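Local structure of cyclopropane mycolic acid synthase 3 (Mycobacterium tuberculosis, 1L1E) at residues L55-L60 against R132-G137; G65-D70 against E128-I133; N89-T94 against S115-L120; H148-V153 against G162-H167. The protein probably converts a double bond at the proximal position of alpha mycolic acids into a cyclopropane ring, taking the methylene group from S-adenosyl-L-methionine. One frame throughout, in Å; residues are numbered along the deposited sequence.

Contact 1. Residues L55-L60 against R132-G137. With SAH (S-adenosyl-L-homocysteine), chain D.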
# COMPACT_ATOMS: atom_id res chain seq x y z
N LEU A 55 -5.82 -8.62 -7.81
CA LEU A 55 -7.11 -8.26 -7.23
C LEU A 55 -7.38 -6.77 -7.42
O LEU A 55 -8.46 -6.36 -7.85
CB LEU A 55 -7.14 -8.59 -5.74
CG LEU A 55 -8.40 -8.14 -4.98
CD1 LEU A 55 -9.61 -8.98 -5.42
CD2 LEU A 55 -8.17 -8.28 -3.48
N ALA A 56 -6.39 -5.95 -7.10
CA ALA A 56 -6.52 -4.50 -7.22
C ALA A 56 -6.69 -4.08 -8.67
O ALA A 56 -7.62 -3.36 -9.00
CB ALA A 56 -5.30 -3.81 -6.63
N LEU A 57 -5.81 -4.56 -9.53
CA LEU A 57 -5.85 -4.20 -10.94
C LEU A 57 -7.09 -4.73 -11.65
O LEU A 57 -7.59 -4.08 -12.56
CB LEU A 57 -4.58 -4.69 -11.63
CG LEU A 57 -3.28 -4.11 -11.07
CD1 LEU A 57 -2.09 -4.69 -11.84
CD2 LEU A 57 -3.30 -2.57 -11.17
N GLY A 58 -7.58 -5.89 -11.25
CA GLY A 58 -8.77 -6.44 -11.88
C GLY A 58 -9.96 -5.51 -11.75
O GLY A 58 -10.86 -5.52 -12.58
N LYS A 59 -9.96 -4.70 -10.70
CA LYS A 59 -11.04 -3.76 -10.43
C LYS A 59 -11.01 -2.50 -11.30
O LYS A 59 -12.00 -1.76 -11.39
CB LYS A 59 -11.02 -3.35 -8.95
CG LYS A 59 -11.33 -4.51 -8.01
CD LYS A 59 -11.14 -4.12 -6.56
CE LYS A 59 -11.49 -5.26 -5.62
NZ LYS A 59 -11.00 -4.98 -4.22
N LEU A 60 -9.88 -2.26 -11.95
CA LEU A 60 -9.72 -1.08 -12.80
C LEU A 60 -10.14 -1.35 -14.25
O LEU A 60 -10.01 -0.48 -15.11
CB LEU A 60 -8.27 -0.59 -12.74
CG LEU A 60 -7.77 -0.27 -11.33
CD1 LEU A 60 -6.32 0.21 -11.36
CD2 LEU A 60 -8.66 0.79 -10.73
N ARG A 132 -6.63 5.28 -15.55
CA ARG A 132 -6.96 4.64 -14.28
C ARG A 132 -5.86 4.93 -13.28
O ARG A 132 -4.76 5.34 -13.65
CB ARG A 132 -7.07 3.12 -14.48
CG ARG A 132 -8.08 2.69 -15.55
CD ARG A 132 -9.50 2.97 -15.12
NE ARG A 132 -10.49 2.31 -15.97
CZ ARG A 132 -11.00 2.82 -17.09
NH1 ARG A 132 -10.62 4.01 -17.52
NH2 ARG A 132 -11.90 2.13 -17.78
N ILE A 133 -6.16 4.68 -12.00
CA ILE A 133 -5.20 4.92 -10.93
C ILE A 133 -5.25 3.81 -9.90
O ILE A 133 -6.32 3.25 -9.62
CB ILE A 133 -5.50 6.25 -10.21
CG1 ILE A 133 -5.30 7.43 -11.15
CG2 ILE A 133 -4.58 6.42 -8.98
CD1 ILE A 133 -5.78 8.76 -10.55
N VAL A 134 -4.10 3.48 -9.35
CA VAL A 134 -4.00 2.46 -8.31
C VAL A 134 -3.06 3.01 -7.25
O VAL A 134 -2.00 3.58 -7.56
CB VAL A 134 -3.43 1.13 -8.88
CG1 VAL A 134 -2.00 1.34 -9.42
CG2 VAL A 134 -3.43 0.06 -7.80
N SER A 135 -3.44 2.88 -5.98
CA SER A 135 -2.62 3.36 -4.88
C SER A 135 -2.73 2.34 -3.75
O SER A 135 -3.79 2.18 -3.14
CB SER A 135 -3.09 4.73 -4.39
OG SER A 135 -2.20 5.24 -3.42
N ILE A 136 -1.63 1.65 -3.47
CA ILE A 136 -1.62 0.61 -2.46
C ILE A 136 -0.64 0.88 -1.33
O ILE A 136 0.57 0.86 -1.55
CB ILE A 136 -1.29 -0.76 -3.12
CG1 ILE A 136 -2.36 -1.11 -4.16
CG2 ILE A 136 -1.22 -1.86 -2.07
CD1 ILE A 136 -1.97 -2.29 -5.05
N GLY A 137 -1.17 1.13 -0.14
CA GLY A 137 -0.33 1.38 1.02
C GLY A 137 0.40 2.71 1.02
O GLY A 137 1.42 2.85 1.70
N SAH D . 2.58 0.47 -3.37
CA SAH D . 3.84 -0.23 -3.10
CB SAH D . 4.65 0.51 -2.02
CG SAH D . 3.95 0.78 -0.69
SD SAH D . 4.98 1.65 0.51
C SAH D . 3.56 -1.67 -2.61
O SAH D . 2.38 -2.04 -2.55
OXT SAH D . 4.51 -2.38 -2.28
C5' SAH D . 4.39 3.36 0.30
C4' SAH D . 4.75 4.01 -1.04
O4' SAH D . 4.03 5.26 -1.27
C3' SAH D . 6.23 4.38 -1.16
O3' SAH D . 6.64 4.13 -2.52
C2' SAH D . 6.25 5.85 -0.83
O2' SAH D . 7.45 6.48 -1.28
C1' SAH D . 5.00 6.31 -1.53
N9 SAH D . 4.49 7.61 -1.07
C8 SAH D . 4.24 8.08 0.18
N7 SAH D . 3.77 9.28 0.28
C5 SAH D . 3.68 9.68 -1.05
C6 SAH D . 3.25 10.89 -1.69
N6 SAH D . 2.80 11.95 -1.01
N1 SAH D . 3.31 10.94 -3.07
C2 SAH D . 3.76 9.87 -3.76
N3 SAH D . 4.19 8.69 -3.27
C4 SAH D . 4.13 8.66 -1.89
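Residues 55-60, from helix 45-58 into the following turn, lie over strand 132-136 with Leu60 CA 6.5 Å from Arg132 CA and Leu57 CA 7.4 Å from Val134 CA, so side chains fill the gap and no backbone-to-backbone bond spans it. Leu60 carries most of it: its CD1 comes down to 3.5 Å from Ile133 O and meets Val134 CB, the two side chains crossing at about a right angle. Farther along, Leu57 CD2 and Ala56 CB both approach Val134 CG2, and Ala56 CB also rests 4.0 Å from Ile136 CD1. At the opposite end Arg132 is bent at its second torsion (chi2 -69°), which brings NE back to Leu60 O for a 3.0 Å hydrogen bond; at 139° the N-H is well off line, and the oxygen stands somewhat out of the guanidinium plane. Helix 45-58 here covers one face of the parallel part of the Rossmann-like sheet. The strand then enters the cofactor pocket, where Ile136 O accepts a 2.7 Å hydrogen bond from the amino N of S-adenosyl-L-homocysteine. Chemically the strand is divided: apolar in the middle, with carbonyls accepting from a guanidinium at one end and the ligand's amino group at the other.

Contact 2. Residues G65-D70 against E128-I133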
# COMPACT_ATOMS: atom_id res chain seq x y z
N GLY A 65 -3.39 -0.75 -24.02
CA GLY A 65 -3.18 0.57 -24.56
C GLY A 65 -3.51 1.72 -23.62
O GLY A 65 -3.15 2.86 -23.93
N MET A 66 -4.19 1.44 -22.51
CA MET A 66 -4.53 2.47 -21.53
C MET A 66 -3.28 2.86 -20.75
O MET A 66 -2.26 2.17 -20.81
CB MET A 66 -5.55 1.95 -20.50
CG MET A 66 -6.98 1.72 -20.96
SD MET A 66 -7.93 1.09 -19.52
CE MET A 66 -9.59 1.05 -20.23
N THR A 67 -3.38 3.95 -20.01
CA THR A 67 -2.28 4.42 -19.18
C THR A 67 -2.72 4.28 -17.73
O THR A 67 -3.83 4.68 -17.36
CB THR A 67 -1.95 5.91 -19.46
OG1 THR A 67 -1.66 6.09 -20.86
CG2 THR A 67 -0.73 6.35 -18.64
N LEU A 68 -1.87 3.68 -16.91
CA LEU A 68 -2.16 3.50 -15.50
C LEU A 68 -1.16 4.29 -14.67
O LEU A 68 0.04 4.28 -14.95
CB LEU A 68 -2.07 2.03 -15.12
CG LEU A 68 -1.90 1.78 -13.61
CD1 LEU A 68 -3.22 2.07 -12.88
CD2 LEU A 68 -1.45 0.33 -13.36
N LEU A 69 -1.67 4.99 -13.65
CA LEU A 69 -0.85 5.75 -12.73
C LEU A 69 -0.80 4.99 -11.40
O LEU A 69 -1.85 4.64 -10.84
CB LEU A 69 -1.46 7.14 -12.46
CG LEU A 69 -0.81 7.90 -11.30
CD1 LEU A 69 0.63 8.24 -11.63
CD2 LEU A 69 -1.61 9.18 -11.01
N ASP A 70 0.40 4.75 -10.91
CA ASP A 70 0.59 4.07 -9.63
C ASP A 70 1.07 5.12 -8.65
O ASP A 70 2.21 5.58 -8.75
CB ASP A 70 1.66 2.99 -9.71
CG ASP A 70 1.74 2.15 -8.44
OD1 ASP A 70 1.52 2.71 -7.34
OD2 ASP A 70 2.03 0.94 -8.53
N GLU A 128 -1.21 15.01 -15.12
CA GLU A 128 -1.35 14.51 -16.48
C GLU A 128 -2.56 13.60 -16.57
O GLU A 128 -2.87 12.87 -15.63
CB GLU A 128 -0.12 13.71 -16.89
CG GLU A 128 1.17 14.49 -16.90
CD GLU A 128 2.36 13.57 -17.06
OE1 GLU A 128 2.24 12.58 -17.82
OE2 GLU A 128 3.42 13.85 -16.44
N PRO A 129 -3.26 13.63 -17.71
CA PRO A 129 -4.44 12.79 -17.89
C PRO A 129 -4.07 11.30 -18.00
O PRO A 129 -3.26 10.92 -18.84
CB PRO A 129 -5.04 13.31 -19.20
CG PRO A 129 -4.59 14.74 -19.24
CD PRO A 129 -3.17 14.64 -18.78
N VAL A 130 -4.64 10.47 -17.14
CA VAL A 130 -4.40 9.03 -17.19
C VAL A 130 -5.77 8.35 -17.20
O VAL A 130 -6.77 8.97 -16.85
CB VAL A 130 -3.59 8.52 -15.98
CG1 VAL A 130 -2.23 9.20 -15.96
CG2 VAL A 130 -4.35 8.76 -14.68
N ASP A 131 -5.81 7.08 -17.59
CA ASP A 131 -7.08 6.36 -17.67
C ASP A 131 -7.56 5.77 -16.35
O ASP A 131 -8.77 5.77 -16.08
CB ASP A 131 -6.98 5.23 -18.70
CG ASP A 131 -6.80 5.73 -20.11
OD1 ASP A 131 -7.66 6.50 -20.58
OD2 ASP A 131 -5.78 5.36 -20.74
N ARG A 132 -6.63 5.28 -15.55
CA ARG A 132 -6.96 4.64 -14.28
C ARG A 132 -5.86 4.93 -13.28
O ARG A 132 -4.76 5.34 -13.65
CB ARG A 132 -7.07 3.12 -14.48
CG ARG A 132 -8.08 2.69 -15.55
CD ARG A 132 -9.50 2.97 -15.12
NE ARG A 132 -10.49 2.31 -15.97
CZ ARG A 132 -11.00 2.82 -17.09
NH1 ARG A 132 -10.62 4.01 -17.52
NH2 ARG A 132 -11.90 2.13 -17.78
N ILE A 133 -6.16 4.68 -12.00
CA ILE A 133 -5.20 4.92 -10.93
C ILE A 133 -5.25 3.81 -9.90
O ILE A 133 -6.32 3.25 -9.62
CB ILE A 133 -5.50 6.25 -10.21
CG1 ILE A 133 -5.30 7.43 -11.15
CG2 ILE A 133 -4.58 6.42 -8.98
CD1 ILE A 133 -5.78 8.76 -10.55
O HOH W 1 -3.71 6.45 -22.12
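Leu69 and Ile133 form the tight half of this contact, lying side by side on neighbouring parallel strands, with Leu69 CB 4.1 Å from Ile133 CG1. Val130 joins them on that face, its CG2 4.0 Å from Leu69 CB. Leu69 N donates to Arg132 O at 3.1 Å in a nearly straight bond (166°). Thr67 O serves two donors, Asp131 N at 3.1 Å and, weakly, Arg132 N. Toward Met66 and Asp131 the pairing gives way to side-chain and water bonds in a partly exposed region. Asp131 OD2 takes the Thr67 N-H at 2.9 Å through its anti lone pair, in the manner of a main-chain acceptor, and also accepts from a water at 2.7 Å. Met66, extended beyond CG, lays its CE over one face of the Arg132 guanidinium, 3.5 Å from NH2 and toward the rim. In the guanidinium plane, NH1 reaches Asp131 O from well above that carbonyl's plane. Leu68, Leu69 and Asp70, on a central strand, probably belong to the S-adenosyl-L-methionine site. Accepting from a backbone N-H and a water, the carboxylate probably helps to order the strand pair at its partly exposed end, before the buried apolar pairs take over.

Contact 3. Residues N89-T94 against S115-L120; sequences NVVGLT and SRRVLL. With SAH (S-adenosyl-L-homocysteine), chain D.
Asn89 holds CG anti to its carbonyl carbon (chi1 -56°), which carries the carboxamide alongside the neighbouring strand and lets OD1 accept from Ser115 N at 3.0 Å, in the carbonyl plane and on a lone pair. Two residues after Ser115, Arg117 is bent at its third torsion (chi3 -52°); the guanidinium folds back over Val91, with NH2 3.8 Å from Val91 CG2 and Val91 CG1 over one face of the group. That polar end has its charged partner elsewhere, in a salt bridge from NH2 to Glu128 OE1. The backbones form a regular parallel ladder, the strand axes only 12° apart. Gly92 is gripped twice by strand 116-120, its N donating to Arg117 O at 2.8 Å and its O accepting from Leu119 N at 2.8 Å, nearly along the C=O axis. Beyond it Thr94 N reaches Leu119 O at 3.2 Å. On the face shared with Val91, Leu93 and Leu119 lie side by side, Leu93 CD2 3.7 Å from Leu119 CD1. Thr94 stands at the cofactor end: its OG1 makes a weak 3.4 Å hydrogen bond to O2' of S-adenosyl-L-homocysteine, while Ser96 N is its stronger partner. The two strands and helix 97-109, their crossover, form a beta-alpha-beta unit; the helix packs on Val90 and Val118, and helix 77-86 also reaches Val90. Phe126 touches Val91 and Leu93 on the other face, and strand 89-94 is sandwiched in the sheet between strand 67-71 and the outermost strand 116-120.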
# COMPACT_ATOMS: atom_id res chain seq x y z
N ASN A 89 0.19 0.91 -20.49
CA ASN A 89 1.30 1.84 -20.32
C ASN A 89 1.22 2.25 -18.85
O ASN A 89 0.12 2.25 -18.28
CB ASN A 89 1.11 3.07 -21.21
CG ASN A 89 0.92 2.72 -22.67
OD1 ASN A 89 1.86 2.29 -23.35
ND2 ASN A 89 -0.31 2.88 -23.16
N VAL A 90 2.34 2.59 -18.24
CA VAL A 90 2.32 2.97 -16.83
C VAL A 90 3.17 4.19 -16.46
O VAL A 90 4.01 4.65 -17.24
CB VAL A 90 2.78 1.78 -15.91
CG1 VAL A 90 1.89 0.57 -16.15
CG2 VAL A 90 4.23 1.42 -16.20
N VAL A 91 2.91 4.71 -15.27
CA VAL A 91 3.64 5.85 -14.72
C VAL A 91 3.51 5.68 -13.21
O VAL A 91 2.42 5.43 -12.70
CB VAL A 91 3.00 7.21 -15.11
CG1 VAL A 91 3.78 8.35 -14.47
CG2 VAL A 91 3.01 7.38 -16.62
N GLY A 92 4.63 5.79 -12.50
CA GLY A 92 4.57 5.63 -11.07
C GLY A 92 5.26 6.76 -10.32
O GLY A 92 6.31 7.25 -10.75
N LEU A 93 4.66 7.17 -9.21
CA LEU A 93 5.24 8.22 -8.39
C LEU A 93 5.67 7.60 -7.08
O LEU A 93 5.00 6.70 -6.56
CB LEU A 93 4.21 9.31 -8.10
CG LEU A 93 3.36 9.71 -9.30
CD1 LEU A 93 2.32 10.74 -8.89
CD2 LEU A 93 4.28 10.24 -10.38
N THR A 94 6.81 8.07 -6.58
CA THR A 94 7.36 7.62 -5.32
C THR A 94 8.19 8.76 -4.72
O THR A 94 8.65 9.64 -5.45
CB THR A 94 8.29 6.39 -5.49
OG1 THR A 94 9.01 6.17 -4.28
CG2 THR A 94 9.29 6.61 -6.64
N SER A 115 4.84 2.24 -22.92
CA SER A 115 5.54 3.35 -22.30
C SER A 115 5.61 3.11 -20.80
O SER A 115 4.64 2.67 -20.20
CB SER A 115 4.79 4.66 -22.57
OG SER A 115 5.41 5.75 -21.89
N ARG A 116 6.76 3.41 -20.21
CA ARG A 116 6.93 3.20 -18.78
C ARG A 116 7.72 4.34 -18.17
O ARG A 116 8.85 4.61 -18.58
CB ARG A 116 7.60 1.85 -18.52
CG ARG A 116 8.76 1.49 -19.47
CD ARG A 116 9.03 -0.02 -19.45
NE ARG A 116 10.20 -0.41 -20.24
CZ ARG A 116 10.30 -0.31 -21.56
NH1 ARG A 116 9.30 0.18 -22.28
NH2 ARG A 116 11.42 -0.70 -22.16
N ARG A 117 7.12 5.00 -17.19
CA ARG A 117 7.76 6.12 -16.52
C ARG A 117 7.66 6.08 -15.01
O ARG A 117 6.63 5.69 -14.45
CB ARG A 117 7.15 7.44 -16.99
CG ARG A 117 7.85 8.11 -18.17
CD ARG A 117 7.50 9.61 -18.14
NE ARG A 117 6.06 9.80 -18.07
CZ ARG A 117 5.45 10.88 -17.57
NH1 ARG A 117 6.16 11.89 -17.08
NH2 ARG A 117 4.13 10.93 -17.56
N VAL A 118 8.73 6.47 -14.34
CA VAL A 118 8.77 6.52 -12.88
C VAL A 118 9.26 7.93 -12.54
O VAL A 118 10.19 8.43 -13.16
CB VAL A 118 9.73 5.46 -12.29
CG1 VAL A 118 11.16 5.75 -12.68
CG2 VAL A 118 9.59 5.43 -10.77
N LEU A 119 8.62 8.56 -11.56
CA LEU A 119 8.99 9.91 -11.18
C LEU A 119 9.17 10.07 -9.67
O LEU A 119 8.32 9.65 -8.88
CB LEU A 119 7.93 10.90 -11.68
CG LEU A 119 7.51 10.85 -13.15
CD1 LEU A 119 6.14 11.50 -13.31
CD2 LEU A 119 8.55 11.55 -14.02
N LEU A 120 10.28 10.69 -9.28
CA LEU A 120 10.56 10.94 -7.88
C LEU A 120 9.84 12.24 -7.49
O LEU A 120 10.45 13.31 -7.49
CB LEU A 120 12.06 11.09 -7.67
CG LEU A 120 12.47 11.39 -6.23
CD1 LEU A 120 12.28 10.14 -5.38
CD2 LEU A 120 13.91 11.86 -6.19
N SAH D . 2.58 0.47 -3.37
CA SAH D . 3.84 -0.23 -3.10
CB SAH D . 4.65 0.51 -2.02
CG SAH D . 3.95 0.78 -0.69
SD SAH D . 4.98 1.65 0.51
C SAH D . 3.56 -1.67 -2.61
O SAH D . 2.38 -2.04 -2.55
OXT SAH D . 4.51 -2.38 -2.28
C5' SAH D . 4.39 3.36 0.30
C4' SAH D . 4.75 4.01 -1.04
O4' SAH D . 4.03 5.26 -1.27
C3' SAH D . 6.23 4.38 -1.16
O3' SAH D . 6.64 4.13 -2.52
C2' SAH D . 6.25 5.85 -0.83
O2' SAH D . 7.45 6.48 -1.28
C1' SAH D . 5.00 6.31 -1.53
N9 SAH D . 4.49 7.61 -1.07
C8 SAH D . 4.24 8.08 0.18
N7 SAH D . 3.77 9.28 0.28
C5 SAH D . 3.68 9.68 -1.05
C6 SAH D . 3.25 10.89 -1.69
N6 SAH D . 2.80 11.95 -1.01
N1 SAH D . 3.31 10.94 -3.07
C2 SAH D . 3.76 9.87 -3.76
N3 SAH D . 4.19 8.69 -3.27
C4 SAH D . 4.13 8.66 -1.89
O HOH W 2 3.79 5.69 -19.50

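Contact 4. Residues H148-V153 against G162-H167. With CO3 (carbonate ion), chain C.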
# COMPACT_ATOMS: atom_id res chain seq x y z
N HIS A 148 -8.33 16.15 1.18
CA HIS A 148 -9.13 16.80 0.15
C HIS A 148 -8.34 17.04 -1.12
O HIS A 148 -8.85 16.85 -2.23
CB HIS A 148 -9.68 18.16 0.60
CG HIS A 148 -10.32 18.92 -0.52
ND1 HIS A 148 -11.58 18.64 -0.99
CD2 HIS A 148 -9.83 19.90 -1.32
CE1 HIS A 148 -11.85 19.42 -2.03
NE2 HIS A 148 -10.80 20.19 -2.24
N HIS A 149 -7.09 17.47 -0.96
CA HIS A 149 -6.23 17.76 -2.10
C HIS A 149 -5.98 16.50 -2.94
O HIS A 149 -6.10 16.52 -4.16
CB HIS A 149 -4.90 18.35 -1.59
CG HIS A 149 -4.03 18.91 -2.66
ND1 HIS A 149 -4.53 19.45 -3.82
CD2 HIS A 149 -2.68 19.02 -2.75
CE1 HIS A 149 -3.53 19.86 -4.58
NE2 HIS A 149 -2.40 19.61 -3.95
N PHE A 150 -5.67 15.40 -2.26
CA PHE A 150 -5.42 14.13 -2.93
C PHE A 150 -6.62 13.71 -3.78
O PHE A 150 -6.48 13.38 -4.96
CB PHE A 150 -5.14 13.05 -1.88
CG PHE A 150 -5.07 11.66 -2.45
CD1 PHE A 150 -3.98 11.27 -3.23
CD2 PHE A 150 -6.08 10.74 -2.19
CE1 PHE A 150 -3.90 9.98 -3.74
CE2 PHE A 150 -6.01 9.44 -2.70
CZ PHE A 150 -4.92 9.05 -3.47
N PHE A 151 -7.81 13.73 -3.20
CA PHE A 151 -8.97 13.34 -3.95
C PHE A 151 -9.31 14.32 -5.08
O PHE A 151 -9.80 13.90 -6.12
CB PHE A 151 -10.15 13.12 -3.01
CG PHE A 151 -10.03 11.84 -2.22
CD1 PHE A 151 -9.87 11.86 -0.83
CD2 PHE A 151 -10.02 10.61 -2.87
CE1 PHE A 151 -9.71 10.68 -0.11
CE2 PHE A 151 -9.86 9.42 -2.16
CZ PHE A 151 -9.71 9.45 -0.78
N GLU A 152 -9.02 15.60 -4.89
CA GLU A 152 -9.27 16.59 -5.94
C GLU A 152 -8.32 16.33 -7.12
O GLU A 152 -8.73 16.39 -8.27
CB GLU A 152 -9.05 18.01 -5.42
CG GLU A 152 -8.62 19.00 -6.49
CD GLU A 152 -8.23 20.37 -5.94
OE1 GLU A 152 -7.44 20.42 -4.97
OE2 GLU A 152 -8.70 21.38 -6.50
N VAL A 153 -7.05 16.06 -6.82
CA VAL A 153 -6.06 15.80 -7.86
C VAL A 153 -6.32 14.50 -8.61
O VAL A 153 -6.24 14.47 -9.84
CB VAL A 153 -4.63 15.74 -7.27
CG1 VAL A 153 -3.63 15.41 -8.36
CG2 VAL A 153 -4.27 17.07 -6.62
N GLY A 162 -13.34 6.93 -15.58
CA GLY A 162 -12.19 6.54 -14.80
C GLY A 162 -12.54 5.98 -13.43
O GLY A 162 -13.63 6.19 -12.89
N LYS A 163 -11.59 5.26 -12.86
CA LYS A 163 -11.76 4.68 -11.55
C LYS A 163 -10.39 4.58 -10.91
O LYS A 163 -9.38 4.49 -11.61
CB LYS A 163 -12.41 3.30 -11.63
CG LYS A 163 -11.85 2.39 -12.71
CD LYS A 163 -12.69 2.44 -13.99
CE LYS A 163 -14.09 1.85 -13.77
NZ LYS A 163 -14.96 1.92 -14.98
N MET A 164 -10.37 4.63 -9.59
CA MET A 164 -9.15 4.52 -8.82
C MET A 164 -9.36 3.42 -7.80
O MET A 164 -10.48 3.25 -7.29
CB MET A 164 -8.84 5.85 -8.11
CG MET A 164 -7.81 5.77 -6.96
SD MET A 164 -7.08 7.39 -6.48
CE MET A 164 -8.46 8.22 -5.71
N LEU A 165 -8.32 2.65 -7.54
CA LEU A 165 -8.39 1.60 -6.53
C LEU A 165 -7.51 2.14 -5.42
O LEU A 165 -6.31 2.29 -5.60
CB LEU A 165 -7.82 0.28 -7.05
CG LEU A 165 -7.90 -0.94 -6.11
CD1 LEU A 165 -6.93 -0.79 -4.96
CD2 LEU A 165 -9.33 -1.12 -5.59
N LEU A 166 -8.13 2.44 -4.29
CA LEU A 166 -7.42 2.98 -3.14
C LEU A 166 -7.37 1.87 -2.09
O LEU A 166 -8.41 1.46 -1.58
CB LEU A 166 -8.21 4.18 -2.57
CG LEU A 166 -7.50 5.35 -1.89
CD1 LEU A 166 -8.43 5.95 -0.83
CD2 LEU A 166 -6.21 4.91 -1.26
N HIS A 167 -6.17 1.42 -1.77
CA HIS A 167 -5.95 0.35 -0.80
C HIS A 167 -5.21 0.99 0.37
O HIS A 167 -4.12 1.54 0.21
CB HIS A 167 -5.13 -0.76 -1.49
CG HIS A 167 -4.49 -1.73 -0.55
ND1 HIS A 167 -4.42 -3.08 -0.83
CD2 HIS A 167 -3.82 -1.56 0.61
CE1 HIS A 167 -3.73 -3.69 0.11
NE2 HIS A 167 -3.35 -2.79 1.00
C CO3 C . -1.19 -1.65 3.51
O1 CO3 C . -2.21 -0.58 3.24
O2 CO3 C . -0.17 -1.41 4.38
O3 CO3 C . -1.30 -2.84 2.89
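Met164 spreads its end between two phenylalanines of the helix: SD lies 4.1 Å from Phe150 CZ in an oblique Met-aromatic contact, while CE sits 4.0 Å from Phe151 CE2. A bend at the last torsion (chi3 70°) turns the methyl aside and lets one side chain serve both rings. The rings also meet each other, with Phe150 CD2 3.8 Å above the plane of Phe151 and over its centre. Leu166 closes the group from the strand, approaching both rings at their edges: CD1 is 3.7 Å from Phe151 CZ, and CG is 4.4 Å from Phe150 CE2. Helix 147-157 is the crossover of the beta-alpha-beta unit that links strand 132-136 to strand 163-170, and here it runs roughly antiparallel to the strand (145°), the axes 11.9 Å apart. Trp123 meets Phe150 edge-to-face from outside the unit, and Leu285 of strand 279-286 touches both Phe151 and Met164. Facing away from the helix, His167 NE2 donates to O3 of a carbonate ion, probably from the crystallisation liquor, at 2.8 Å (154°); Cys35 N also bonds the ion. His167 ND1 is hydrogen-bonded to Gln282 NE2; with both ring nitrogens engaged, the ring's rotation is probably fixed.

From the N terminus, helix 45-58 opens contact 1, which closes only when the chain returns as strand 132-136. Contact 2 opens next, on strand 67-71, and ends on that same returning stretch, sharing Arg132 and Ile133; its loop therefore lies within that of contact 1. Inside both, contact 3 closes a shorter loop around helix 97-109 and adds strand 89-94 and the edge strand 116-120. It adjoins contact 2 through a probable hydrogen bond from Asn89 N to Met66 O. Contact 4 follows in series, packing helix 147-157 on strand 163-170, which flanks strand 132-136 on the side away from strand 67-71. None cross. Contacts 1 and 3 both reach S-adenosyl-L-homocysteine without touching each other.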